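Local structure of cell wall surface anchor family protein (Streptococcus agalactiae serogroup V, 3TW0) at residues A[19-24]-A[127-132]; A[59-64]-A[143-148]; A[98-103]-A[138-143]. The protein forms the adhesive tip of the group B streptococcal pilus and probably engages host ligands through the metal site of its von Willebrand factor A domain. The protein carries 2 engineered substitutions. All coordinates share one frame; numbering follows the deposited sequence.

Overall arrangement
Contacts 1 and 2 meet at one magnesium ion, the metal of a MIDAS (metal ion-dependent adhesion site) in the von Willebrand factor A fold. Contact 1 supplies Ser20 and Ser22, contact 2 supplies Thr143, and an acetate oxygen and two waters complete six ligands. Their centres are about 14 Å apart, and Asn19 N lies 2.7 Å from Tyr61 O. Contact 3 packs farther out, on the loop that leads to Thr143, its centre about 11 Å from each of the others. Its segment 138-143 touches both: Ser63 OG is 2.8 Å from Ala142 N, and Asn21 ND2 is 2.8 Å from Tyr138 O.

Contact 1 (A[19-24]-A[127-132]); sequences NSNSMN and EAEHIN. With MG (magnesium ion), chain E; ACT (acetate ion), chain F.
Ala128 plugs its methyl into the turn of 19-24, with CB 3.3 Å from Ser20 O and 4.2 Å from Met23 CB. Beside it, Asn24 reaches across with its amide nitrogen. CG stands anti to the backbone N (chi1 177°), which carries ND2 over to Ala128 O for a 3.2 Å hydrogen bond; the donor sits above the carbonyl plane instead of on a lone pair. The other end of that amide, Asn24 OD1, accepts from Glu26 N and caps the turn leading into the next helix. Glu127 bends back at chi2 (59°) until OE2 takes the N-H of its neighbour Ala128 at 3.0 Å, on the anti side of the carboxylate; Asn25 N is a second donor to the same oxygen. Two waters bridge the strip between Asn21 and Glu129: one donates to Asn19 O and Asn21 OD1 and accepts weakly from Glu129 N, the other donates to both Asn21 O and Glu129 O. Further out, Asn21 ND2 is held by Tyr138 O and Glu129 OE2 by His103 NE2.

On the far side of the turn, Ser20 OG and Ser22 OG bind magnesium at 2.0 and 2.1 Å. Ser20 OG is hydrogen-bonded to Asp18 and Ser22 OG to Asp173, an acidic second shell. An acetate oxygen fills another metal position at 2.1 Å and is also met by Ser22 N at 3.1 Å. Asp18, Ser20 and Ser22 form the Asp-X-Ser-X-Ser sequence of a MIDAS. The acetate, probably from the crystallisation liquor, is placed much as a ligand carboxylate is in integrin A domains, consistent with an adhesive site whose serine turn is backed by the 127-132 loop.

Contact 2 (A[59-64]-A[143-148]); sequences VTYAST and TFTQKA. With MG (magnesium ion), chain E; ACT (acetate ion), chain F.
Tyr61 lies against the first turn of helix 145-159, with Ala148 over its ring and Thr145 at its hydroxyl. CB starts 3.7 Å from Ala148 CB. With CG set between the backbone N and the carbonyl carbon (chi1 74°), the ring then slides beneath that methyl, which stands over one face, offset toward the rim. The closest ring atom, CD2, is only 3.2 Å from Ala148 CB, a tight CH-pi contact 25° off the ring normal. On the other flank CD1 is 3.8 Å from Phe144 O, and CE1 passes Thr143 CG2 and Thr145 OG1. At the tip, Tyr61 OH shares a 2.9 Å hydrogen bond with Thr145 OG1. The hydroxyl has a second partner in His170 NE2, so the ring is fixed at both ends.

Beyond the tyrosine, Phe144 N donates to Ala62 O at 2.9 Å, from above the carbonyl plane. A water donates to both that oxygen and Phe144 O, the carbonyl of the N-cap residue. Ser63 O approaches the edge of the Phe144 ring, 3.3 Å from CD2, while Lys147 CB covers one face.

Thr143, just before this helix, binds magnesium through OG1 at 2.1 Å and donates to the acetate OXT. Direct coordination by this threonine resembles that in ligand-occupied integrin A domains; the bonds from Phe144 N to Ala62, just past strand 55-61, and between the Thr145 and Tyr61 hydroxyls hold the two residues that follow Thr143.

Contact 3 (A[98-103]-A[138-143]); sequences FTATTH and YQFGAT. With MG (magnesium ion), chain E; ACT (acetate ion), chain F.
Phe98 and Gln139 meet as ring and aliphatic chain: Gln139 CG sits squarely over the centre of the phenyl face, 3.6 Å from the centroid and only 2° off the ring normal, a nearly ideal CH-pi contact. The glutamine chain is folded, with CG anti to the carbonyl carbon (chi1 -55°) and a second bend at chi2, a fold that lays CG, not the amide, over the ring centre. Its amide is tilted by 32° from the ring plane, and OE1 comes within 3.7 Å of Phe98 CE2. The other end of the amide is turned back to its own loop, where NE2 donates to Arg135 O.

Phe140 approaches differently, pushing the far rim of its ring into the backbone of the strand. CZ leads, 3.3 Å from Phe98 O and 3.6 Å from Ala100 N; Thr99 N lies in the plane of the ring at its edge. CE2 packs on the two side chains that face the loop, 3.7 Å from Ala100 CB and 4.0 Å from Phe98 CB. The intervening Thr99 points to the opposite side, as in a regular strand, and its OG1 is hydrogen-bonded to Thr72 OG1. Thus one aromatic offers its face to the loop, while the other is wedged edge-first between alternate residues of the strand. The joint is built from apolar packing and CH contacts.

The strand 97-101 pairs antiparallel with strand 70-78, whose Val73 packs on Phe140 and whose Lys75 touches both Phe98 and Gln139; Trp91 meets the Phe98 ring edge-to-face. From Phe140, whose backbone bonds to Ser63 just past strand 55-61, the loop runs on toward helix 145-159, and so connects the antiparallel sheet with the metal-bearing end of the parallel one.

Contact 1 (A[19-24]-A[127-132])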
loop_
_atom_site.group_PDB
_atom_site.type_symbol
_atom_site.label_atom_id
_atom_site.label_comp_id
_atom_site.label_asym_id
_atom_site.label_seq_id
_atom_site.Cartn_x
_atom_site.Cartn_y
_atom_site.Cartn_z
ATOM N N ASN A 19 6.345 4.082 5.419
ATOM C CA ASN A 19 6.886 5.437 5.297
ATOM C C ASN A 19 6.007 6.229 4.343
ATOM O O ASN A 19 6.483 7.122 3.627
ATOM C CB ASN A 19 8.348 5.388 4.811
ATOM C CG ASN A 19 9.113 6.732 4.974
ATOM O OD1 ASN A 19 9.116 7.373 6.045
ATOM N ND2 ASN A 19 9.813 7.104 3.937
ATOM N N SER A 20 4.719 5.898 4.308
ATOM C CA SER A 20 3.821 6.636 3.439
ATOM C C SER A 20 3.615 8.114 3.898
ATOM O O SER A 20 3.978 8.491 5.022
ATOM C CB SER A 20 2.506 5.896 3.264
ATOM O OG SER A 20 1.839 5.721 4.500
ATOM N N ASN A 21 3.056 8.937 3.019
ATOM C CA ASN A 21 2.786 10.352 3.338
ATOM C C ASN A 21 1.916 10.549 4.569
ATOM O O ASN A 21 2.120 11.512 5.332
ATOM C CB ASN A 21 2.151 11.062 2.150
ATOM C CG ASN A 21 3.064 11.104 0.958
ATOM O OD1 ASN A 21 4.293 10.989 1.092
ATOM N ND2 ASN A 21 2.476 11.237 -0.230
ATOM N N SER A 22 0.964 9.626 4.781
ATOM C CA SER A 22 0.115 9.696 5.985
ATOM C C SER A 22 0.962 9.600 7.262
ATOM O O SER A 22 0.500 9.969 8.359
ATOM C CB SER A 22 -0.976 8.612 5.964
ATOM O OG SER A 22 -0.422 7.301 6.119
ATOM N N MET A 23 2.212 9.124 7.132
ATOM C CA MET A 23 3.060 8.977 8.310
ATOM C C MET A 23 3.847 10.264 8.611
ATOM O O MET A 23 4.509 10.338 9.641
ATOM C CB MET A 23 4.033 7.785 8.166
ATOM C CG MET A 23 3.357 6.433 7.971
ATOM S SD MET A 23 2.618 5.760 9.472
ATOM C CE MET A 23 4.055 5.346 10.420
ATOM N N ASN A 24 3.802 11.259 7.719
ATOM C CA ASN A 24 4.465 12.555 7.996
ATOM C C ASN A 24 4.147 13.035 9.420
ATOM O O ASN A 24 2.995 12.928 9.884
ATOM C CB ASN A 24 4.107 13.609 6.949
ATOM C CG ASN A 24 4.719 14.984 7.254
ATOM O OD1 ASN A 24 4.167 15.763 8.030
ATOM N ND2 ASN A 24 5.853 15.274 6.647
ATOM N N GLU A 127 11.136 10.546 9.388
ATOM C CA GLU A 127 10.189 11.476 8.786
ATOM C C GLU A 127 9.730 10.884 7.467
ATOM O O GLU A 127 10.442 10.059 6.894
ATOM C CB GLU A 127 10.847 12.881 8.606
ATOM C CG GLU A 127 9.912 14.003 8.089
ATOM C CD GLU A 127 8.703 14.245 8.990
ATOM O OE1 GLU A 127 8.798 15.058 9.943
ATOM O OE2 GLU A 127 7.649 13.613 8.762
ATOM N N ALA A 128 8.538 11.299 7.016
ATOM C CA ALA A 128 7.970 10.957 5.697
ATOM C C ALA A 128 7.819 12.229 4.811
ATOM O O ALA A 128 7.984 13.348 5.313
ATOM C CB ALA A 128 6.631 10.253 5.885
ATOM N N GLU A 129 7.509 12.072 3.517
ATOM C CA GLU A 129 7.443 13.228 2.587
ATOM C C GLU A 129 6.318 14.206 2.891
ATOM O O GLU A 129 5.278 13.834 3.456
ATOM C CB GLU A 129 7.325 12.824 1.111
ATOM C CG GLU A 129 8.409 11.908 0.530
ATOM C CD GLU A 129 9.830 12.421 0.645
ATOM O OE1 GLU A 129 10.064 13.652 0.817
ATOM O OE2 GLU A 129 10.730 11.559 0.591
ATOM N N HIS A 130 6.553 15.457 2.487
ATOM C CA HIS A 130 5.645 16.570 2.733
ATOM C C HIS A 130 5.225 17.151 1.393
ATOM O O HIS A 130 6.053 17.313 0.498
ATOM C CB HIS A 130 6.338 17.655 3.584
ATOM C CG HIS A 130 5.402 18.706 4.111
ATOM N ND1 HIS A 130 5.481 19.196 5.398
ATOM C CD2 HIS A 130 4.362 19.352 3.529
ATOM C CE1 HIS A 130 4.535 20.099 5.586
ATOM N NE2 HIS A 130 3.830 20.202 4.473
ATOM N N ILE A 131 3.935 17.457 1.265
ATOM C CA ILE A 131 3.365 18.007 0.026
ATOM C C ILE A 131 4.133 19.262 -0.449
ATOM O O ILE A 131 4.151 19.561 -1.648
ATOM C CB ILE A 131 1.823 18.278 0.186
ATOM C CG1 ILE A 131 1.154 18.618 -1.163
ATOM C CG2 ILE A 131 1.549 19.357 1.246
ATOM C CD1 ILE A 131 -0.375 18.434 -1.146
ATOM N N ASN A 132 4.779 19.950 0.500
ATOM C CA ASN A 132 5.651 21.110 0.238
ATOM C C ASN A 132 7.194 20.859 0.363
ATOM O O ASN A 132 8.008 21.785 0.217
ATOM C CB ASN A 132 5.192 22.311 1.093
ATOM C CG ASN A 132 3.745 22.745 0.774
ATOM O OD1 ASN A 132 3.273 22.604 -0.351
ATOM N ND2 ASN A 132 3.049 23.276 1.773
HETATM MG MG MG E . -0.142 5.867 4.537
HETATM C C ACT F . -0.792 7.499 1.973
HETATM O O ACT F . -0.297 7.396 3.109
HETATM O OXT ACT F . -1.245 6.430 1.509
HETATM C CH3 ACT F . -0.830 8.811 1.201
HETATM O O HOH W 1 6.251 9.368 2.001
HETATM O O HOH W 2 2.854 13.882 4.032
HETATM O O HOH W 3 -0.064 4.606 5.990
HETATM O O HOH W 4 -2.349 5.750 4.620
#

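Contact 2 (A[59-64]-A[143-148])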
loop_
_atom_site.group_PDB
_atom_site.type_symbol
_atom_site.label_atom_id
_atom_site.label_comp_id
_atom_site.label_asym_id
_atom_site.label_seq_id
_atom_site.Cartn_x
_atom_site.Cartn_y
_atom_site.Cartn_z
ATOM N N VAL A 59 12.434 -3.641 5.679
ATOM C CA VAL A 59 11.730 -3.281 4.462
ATOM C C VAL A 59 10.902 -2.028 4.754
ATOM O O VAL A 59 9.846 -2.081 5.415
ATOM C CB VAL A 59 10.817 -4.419 3.960
ATOM C CG1 VAL A 59 10.052 -3.978 2.657
ATOM C CG2 VAL A 59 11.606 -5.698 3.710
ATOM N N THR A 60 11.403 -0.887 4.277
ATOM C CA THR A 60 10.665 0.362 4.381
ATOM C C THR A 60 9.907 0.598 3.072
ATOM O O THR A 60 10.448 0.390 1.992
ATOM C CB THR A 60 11.584 1.545 4.713
ATOM O OG1 THR A 60 12.285 1.291 5.949
ATOM C CG2 THR A 60 10.760 2.794 4.876
ATOM N N TYR A 61 8.653 1.016 3.170
ATOM C CA TYR A 61 7.797 1.056 1.995
ATOM C C TYR A 61 6.850 2.201 2.008
ATOM O O TYR A 61 6.521 2.761 3.056
ATOM C CB TYR A 61 6.965 -0.227 1.860
ATOM C CG TYR A 61 5.805 -0.363 2.842
ATOM C CD1 TYR A 61 4.519 0.047 2.479
ATOM C CD2 TYR A 61 5.974 -0.981 4.107
ATOM C CE1 TYR A 61 3.447 -0.087 3.362
ATOM C CE2 TYR A 61 4.883 -1.152 4.984
ATOM C CZ TYR A 61 3.624 -0.683 4.605
ATOM O OH TYR A 61 2.500 -0.813 5.435
ATOM N N ALA A 62 6.392 2.516 0.813
ATOM C CA ALA A 62 5.269 3.394 0.642
ATOM C C ALA A 62 4.587 2.943 -0.647
ATOM O O ALA A 62 4.059 1.828 -0.661
ATOM C CB ALA A 62 5.708 4.847 0.639
ATOM N N SER A 63 4.586 3.742 -1.723
ATOM C CA SER A 63 4.054 3.266 -3.017
ATOM C C SER A 63 4.844 2.078 -3.538
ATOM O O SER A 63 4.377 1.315 -4.406
ATOM C CB SER A 63 4.096 4.380 -4.074
ATOM O OG SER A 63 3.217 5.425 -3.702
ATOM N N THR A 64 6.083 1.976 -3.066
ATOM C CA THR A 64 6.953 0.891 -3.438
ATOM C C THR A 64 7.949 0.660 -2.331
ATOM O O THR A 64 7.890 1.330 -1.292
ATOM C CB THR A 64 7.649 1.150 -4.793
ATOM O OG1 THR A 64 8.370 -0.024 -5.173
ATOM C CG2 THR A 64 8.621 2.345 -4.705
ATOM N N THR A 143 0.294 3.938 0.349
ATOM C CA THR A 143 0.530 2.870 1.341
ATOM C C THR A 143 0.303 1.507 0.665
ATOM O O THR A 143 -0.785 0.948 0.725
ATOM C CB THR A 143 -0.344 3.085 2.581
ATOM O OG1 THR A 143 -0.276 4.465 2.971
ATOM C CG2 THR A 143 0.113 2.208 3.775
ATOM N N PHE A 144 1.310 1.011 -0.045
ATOM C CA PHE A 144 1.165 -0.225 -0.798
ATOM C C PHE A 144 1.623 -1.365 0.126
ATOM O O PHE A 144 2.643 -2.003 -0.102
ATOM C CB PHE A 144 2.020 -0.191 -2.080
ATOM C CG PHE A 144 1.606 -1.199 -3.121
ATOM C CD1 PHE A 144 0.660 -2.182 -2.835
ATOM C CD2 PHE A 144 2.201 -1.190 -4.373
ATOM C CE1 PHE A 144 0.280 -3.104 -3.823
ATOM C CE2 PHE A 144 1.825 -2.111 -5.368
ATOM C CZ PHE A 144 0.856 -3.055 -5.100
ATOM N N THR A 145 0.897 -1.548 1.211
ATOM C CA THR A 145 1.137 -2.640 2.147
ATOM C C THR A 145 1.304 -4.020 1.510
ATOM O O THR A 145 2.201 -4.763 1.901
ATOM C CB THR A 145 0.030 -2.635 3.238
ATOM O OG1 THR A 145 0.087 -1.374 3.939
ATOM C CG2 THR A 145 0.240 -3.748 4.269
ATOM N N GLN A 146 0.463 -4.361 0.533
ATOM C CA GLN A 146 0.525 -5.697 -0.065
ATOM C C GLN A 146 1.923 -5.978 -0.625
ATOM O O GLN A 146 2.529 -7.007 -0.350
ATOM C CB GLN A 146 -0.499 -5.867 -1.169
ATOM C CG GLN A 146 -0.492 -7.276 -1.825
ATOM C CD GLN A 146 -1.615 -7.447 -2.798
ATOM O OE1 GLN A 146 -2.371 -6.503 -3.055
ATOM N NE2 GLN A 146 -1.757 -8.656 -3.351
ATOM N N LYS A 147 2.434 -5.034 -1.408
ATOM C CA LYS A 147 3.769 -5.165 -1.980
ATOM C C LYS A 147 4.832 -5.354 -0.922
ATOM O O LYS A 147 5.730 -6.169 -1.102
ATOM C CB LYS A 147 4.100 -3.928 -2.841
ATOM C CG LYS A 147 5.340 -4.089 -3.688
ATOM C CD LYS A 147 5.645 -2.763 -4.414
ATOM C CE LYS A 147 6.237 -2.981 -5.793
ATOM N NZ LYS A 147 7.416 -3.808 -5.773
ATOM N N ALA A 148 4.789 -4.554 0.145
ATOM C CA ALA A 148 5.739 -4.718 1.252
ATOM C C ALA A 148 5.645 -6.099 1.929
ATOM O O ALA A 148 6.665 -6.691 2.304
ATOM C CB ALA A 148 5.556 -3.633 2.284
HETATM MG MG MG E . -0.142 5.867 4.537
HETATM C C ACT F . -0.792 7.499 1.973
HETATM O O ACT F . -0.297 7.396 3.109
HETATM O OXT ACT F . -1.245 6.430 1.509
HETATM C CH3 ACT F . -0.830 8.811 1.201
HETATM O O HOH W 5 5.099 -0.688 -1.121
HETATM O O HOH W 3 -0.064 4.606 5.990
HETATM O O HOH W 4 -2.349 5.750 4.620
#

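Contact 3 (A[98-103]-A[138-143])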
loop_
_atom_site.group_PDB
_atom_site.type_symbol
_atom_site.label_atom_id
_atom_site.label_comp_id
_atom_site.label_asym_id
_atom_site.label_seq_id
_atom_site.Cartn_x
_atom_site.Cartn_y
_atom_site.Cartn_z
ATOM N N PHE A 98 5.153 9.467 -12.837
ATOM C CA PHE A 98 6.352 10.064 -12.251
ATOM C C PHE A 98 7.376 8.972 -12.102
ATOM O O PHE A 98 7.018 7.826 -11.767
ATOM C CB PHE A 98 6.073 10.632 -10.872
ATOM C CG PHE A 98 5.282 11.899 -10.885
ATOM C CD1 PHE A 98 5.927 13.131 -10.852
ATOM C CD2 PHE A 98 3.894 11.864 -10.905
ATOM C CE1 PHE A 98 5.188 14.309 -10.836
ATOM C CE2 PHE A 98 3.151 13.026 -10.891
ATOM C CZ PHE A 98 3.803 14.263 -10.861
ATOM N N THR A 99 8.643 9.321 -12.307
ATOM C CA THR A 99 9.716 8.343 -12.245
ATOM C C THR A 99 10.807 8.977 -11.417
ATOM O O THR A 99 11.168 10.136 -11.671
ATOM C CB THR A 99 10.184 7.962 -13.675
ATOM O OG1 THR A 99 9.115 7.283 -14.348
ATOM C CG2 THR A 99 11.414 7.067 -13.668
ATOM N N ALA A 100 11.283 8.273 -10.384
ATOM C CA ALA A 100 12.309 8.824 -9.490
ATOM C C ALA A 100 13.107 7.737 -8.805
ATOM O O ALA A 100 12.721 6.558 -8.832
ATOM C CB ALA A 100 11.696 9.720 -8.424
ATOM N N THR A 101 14.200 8.161 -8.158
ATOM C CA THR A 101 15.029 7.288 -7.365
ATOM C C THR A 101 14.579 7.391 -5.915
ATOM O O THR A 101 14.535 8.489 -5.338
ATOM C CB THR A 101 16.524 7.679 -7.508
ATOM O OG1 THR A 101 16.916 7.508 -8.879
ATOM C CG2 THR A 101 17.410 6.817 -6.634
ATOM N N THR A 102 14.219 6.251 -5.323
ATOM C CA THR A 102 13.700 6.227 -3.946
ATOM C C THR A 102 14.861 6.404 -2.993
ATOM O O THR A 102 15.990 6.119 -3.357
ATOM C CB THR A 102 12.993 4.875 -3.629
ATOM O OG1 THR A 102 13.884 3.788 -3.908
ATOM C CG2 THR A 102 11.692 4.713 -4.473
ATOM N N HIS A 103 14.584 6.891 -1.788
ATOM C CA HIS A 103 15.507 6.782 -0.673
ATOM C C HIS A 103 15.798 5.298 -0.391
ATOM O O HIS A 103 14.925 4.448 -0.520
ATOM C CB HIS A 103 14.850 7.331 0.598
ATOM C CG HIS A 103 14.506 8.789 0.552
ATOM N ND1 HIS A 103 15.452 9.777 0.354
ATOM C CD2 HIS A 103 13.327 9.429 0.739
ATOM C CE1 HIS A 103 14.867 10.960 0.410
ATOM N NE2 HIS A 103 13.577 10.778 0.634
ATOM N N TYR A 138 7.060 12.838 -2.954
ATOM C CA TYR A 138 5.731 12.866 -2.378
ATOM C C TYR A 138 4.762 12.018 -3.213
ATOM O O TYR A 138 3.851 11.422 -2.654
ATOM C CB TYR A 138 5.191 14.310 -2.296
ATOM C CG TYR A 138 3.824 14.395 -1.636
ATOM C CD1 TYR A 138 3.707 14.387 -0.243
ATOM C CD2 TYR A 138 2.659 14.475 -2.400
ATOM C CE1 TYR A 138 2.486 14.467 0.363
ATOM C CE2 TYR A 138 1.415 14.556 -1.797
ATOM C CZ TYR A 138 1.343 14.536 -0.411
ATOM O OH TYR A 138 0.123 14.609 0.219
ATOM N N GLN A 139 4.974 11.976 -4.528
ATOM C CA GLN A 139 4.178 11.148 -5.451
ATOM C C GLN A 139 4.321 9.621 -5.265
ATOM O O GLN A 139 3.526 8.844 -5.830
ATOM C CB GLN A 139 4.551 11.461 -6.907
ATOM C CG GLN A 139 4.431 12.916 -7.294
ATOM C CD GLN A 139 3.087 13.498 -6.939
ATOM O OE1 GLN A 139 2.053 12.973 -7.331
ATOM N NE2 GLN A 139 3.092 14.618 -6.217
ATOM N N PHE A 140 5.359 9.219 -4.533
ATOM C CA PHE A 140 5.650 7.813 -4.220
ATOM C C PHE A 140 5.237 7.448 -2.788
ATOM O O PHE A 140 5.664 6.407 -2.232
ATOM C CB PHE A 140 7.145 7.523 -4.469
ATOM C CG PHE A 140 7.527 7.660 -5.904
ATOM C CD1 PHE A 140 7.614 6.539 -6.726
ATOM C CD2 PHE A 140 7.744 8.919 -6.460
ATOM C CE1 PHE A 140 7.938 6.665 -8.082
ATOM C CE2 PHE A 140 8.064 9.062 -7.829
ATOM C CZ PHE A 140 8.167 7.948 -8.630
ATOM N N GLY A 141 4.342 8.268 -2.230
ATOM C CA GLY A 141 3.969 8.196 -0.808
ATOM C C GLY A 141 2.650 7.499 -0.499
ATOM O O GLY A 141 2.110 7.676 0.571
ATOM N N ALA A 142 2.150 6.681 -1.414
ATOM C CA ALA A 142 0.971 5.810 -1.117
ATOM C C ALA A 142 1.300 4.691 -0.099
ATOM O O ALA A 142 2.434 4.506 0.287
ATOM C CB ALA A 142 0.412 5.225 -2.422
ATOM N N THR A 143 0.294 3.938 0.349
ATOM C CA THR A 143 0.530 2.870 1.341
ATOM C C THR A 143 0.303 1.507 0.665
ATOM O O THR A 143 -0.785 0.948 0.725
ATOM C CB THR A 143 -0.344 3.085 2.581
ATOM O OG1 THR A 143 -0.276 4.465 2.971
ATOM C CG2 THR A 143 0.113 2.208 3.775
HETATM MG MG MG E . -0.142 5.867 4.537
HETATM C C ACT F . -0.792 7.499 1.973
HETATM O O ACT F . -0.297 7.396 3.109
HETATM O OXT ACT F . -1.245 6.430 1.509
HETATM C CH3 ACT F . -0.830 8.811 1.201
HETATM O O HOH W 3 -0.064 4.606 5.990
HETATM O O HOH W 4 -2.349 5.750 4.620
#